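Dye-decolorizing peroxidase (PDB 7D8M) probably acts as a heme-dependent peroxidase, using an iron-bearing heme b in a fold of the DyP family. Local coordinates at residues 29-34 with 115-120. Numbering follows the deposited sequence.
Sequences FFHINN and GTNVDG
Asn117 meets His31 in two ways as the chain 115-120 comes in to join strand 24-32. Asn117 O lies at the edge of the imidazole, nearly in the ring plane, and takes a hydrogen bond from His31 ND1 on a lone pair (2.8 Å, 157° at the hydrogen). The side-chain amide of Asn117 is laid almost parallel to the same ring, planes 13° apart, with OD1 over one face. The imidazole gets there because CG of His31 stands anti to the backbone N (chi1 177°). Val118 turns away from the strand, although its CG1 still brushes CD1 of Phe29 at 4.3 Å; the Val118 carbonyl O is hydrogen-bonded to Ser73 OG. Asp119 then points at the strand. Asp119 OD2 uses its anti lone pair to accept the N-H of Ile32 N at 2.6 Å, and also sits over the His31 face opposite Asn117 OD1, while the CB of Asp119 packs against Ile32 CG1. Asp119 N donates to Phe30 O (2.8 Å), an acceptor shared more weakly with Gly120 N, so that Asp119 and Gly120 together face Phe30 in a classic beta bulge. Gly120 O receives Phe30 N at 3.1 Å. The Phe30 ring lies over the Gly120 backbone, with Gly120 CA 4.0 Å from the Phe30 ring centroid in a CH-pi contact. The bulge lies where strand 120-126 begins, antiparallel to strand 24-32 in the sheet of this alpha+beta barrel domain. With ND1 as donor, and carboxylate and amide oxygens on its two faces, the His31 imidazole sits in surroundings that would probably stabilise a protonated ring.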
# COMPACT_ATOMS: atom_id res chain seq x y z
N PHE A 29 15.96 5.12 -4.80
CA PHE A 29 16.31 3.75 -5.15
C PHE A 29 17.75 3.72 -5.65
O PHE A 29 18.16 4.57 -6.45
CB PHE A 29 15.37 3.19 -6.21
CG PHE A 29 13.90 3.15 -5.78
CD1 PHE A 29 13.40 2.06 -5.08
CD2 PHE A 29 13.05 4.20 -6.06
CE1 PHE A 29 12.05 2.02 -4.67
CE2 PHE A 29 11.71 4.17 -5.67
CZ PHE A 29 11.21 3.08 -4.97
N PHE A 30 18.52 2.75 -5.18
CA PHE A 30 19.95 2.79 -5.42
C PHE A 30 20.50 1.40 -5.70
O PHE A 30 19.91 0.39 -5.32
CB PHE A 30 20.70 3.41 -4.23
CG PHE A 30 20.50 2.66 -2.93
CD1 PHE A 30 21.29 1.56 -2.61
CD2 PHE A 30 19.54 3.07 -2.02
CE1 PHE A 30 21.10 0.87 -1.42
CE2 PHE A 30 19.35 2.39 -0.83
CZ PHE A 30 20.14 1.29 -0.53
N HIS A 31 21.68 1.39 -6.31
CA HIS A 31 22.49 0.21 -6.54
C HIS A 31 23.79 0.37 -5.75
O HIS A 31 24.30 1.49 -5.61
CB HIS A 31 22.80 0.04 -8.03
CG HIS A 31 23.69 -1.13 -8.33
ND1 HIS A 31 23.21 -2.41 -8.44
CD2 HIS A 31 25.02 -1.20 -8.57
CE1 HIS A 31 24.21 -3.23 -8.71
NE2 HIS A 31 25.31 -2.52 -8.81
N ILE A 32 24.32 -0.73 -5.24
CA ILE A 32 25.53 -0.70 -4.42
C ILE A 32 26.72 -1.01 -5.32
O ILE A 32 26.81 -2.11 -5.89
CB ILE A 32 25.44 -1.68 -3.24
CG1 ILE A 32 24.25 -1.31 -2.36
CG2 ILE A 32 26.73 -1.65 -2.43
CD1 ILE A 32 24.07 -2.20 -1.16
N ASN A 33 27.65 -0.05 -5.44
CA ASN A 33 28.87 -0.22 -6.21
C ASN A 33 30.06 -0.73 -5.39
O ASN A 33 30.88 -1.49 -5.91
CB ASN A 33 29.28 1.11 -6.86
CG ASN A 33 28.24 1.62 -7.83
OD1 ASN A 33 27.61 0.84 -8.53
ND2 ASN A 33 28.09 2.94 -7.89
N ASN A 34 30.16 -0.35 -4.12
CA ASN A 34 31.29 -0.74 -3.26
C ASN A 34 30.74 -1.11 -1.89
O ASN A 34 30.41 -0.23 -1.08
CB ASN A 34 32.32 0.38 -3.17
CG ASN A 34 33.59 -0.03 -2.43
OD1 ASN A 34 33.54 -0.65 -1.36
ND2 ASN A 34 34.73 0.34 -2.99
N GLY A 115 14.57 -5.51 -13.65
CA GLY A 115 15.66 -6.42 -13.41
C GLY A 115 15.90 -6.55 -11.92
O GLY A 115 14.97 -6.47 -11.12
N THR A 116 17.17 -6.74 -11.57
CA THR A 116 17.57 -6.91 -10.18
C THR A 116 18.71 -5.95 -9.84
O THR A 116 19.52 -6.22 -8.95
CB THR A 116 17.98 -8.35 -9.90
OG1 THR A 116 19.06 -8.73 -10.77
CG2 THR A 116 16.79 -9.30 -10.12
N ASN A 117 18.76 -4.81 -10.54
CA ASN A 117 19.79 -3.81 -10.29
C ASN A 117 19.50 -3.01 -9.03
O ASN A 117 20.43 -2.50 -8.39
CB ASN A 117 19.90 -2.87 -11.49
CG ASN A 117 21.19 -2.06 -11.47
OD1 ASN A 117 22.28 -2.62 -11.47
ND2 ASN A 117 21.06 -0.74 -11.47
N VAL A 118 18.23 -2.87 -8.66
CA VAL A 118 17.87 -2.11 -7.46
C VAL A 118 18.24 -2.91 -6.23
O VAL A 118 17.74 -4.03 -6.01
CB VAL A 118 16.38 -1.74 -7.47
CG1 VAL A 118 15.95 -1.22 -6.09
CG2 VAL A 118 16.11 -0.71 -8.57
N ASP A 119 19.14 -2.35 -5.41
CA ASP A 119 19.63 -3.01 -4.20
C ASP A 119 18.91 -2.55 -2.94
O ASP A 119 18.94 -3.27 -1.94
CB ASP A 119 21.14 -2.74 -4.03
CG ASP A 119 21.99 -3.54 -5.01
OD1 ASP A 119 21.57 -4.64 -5.42
OD2 ASP A 119 23.09 -3.07 -5.37
N GLY A 120 18.26 -1.40 -2.97
CA GLY A 120 17.52 -0.95 -1.81
C GLY A 120 16.92 0.41 -2.06
O GLY A 120 17.07 0.99 -3.15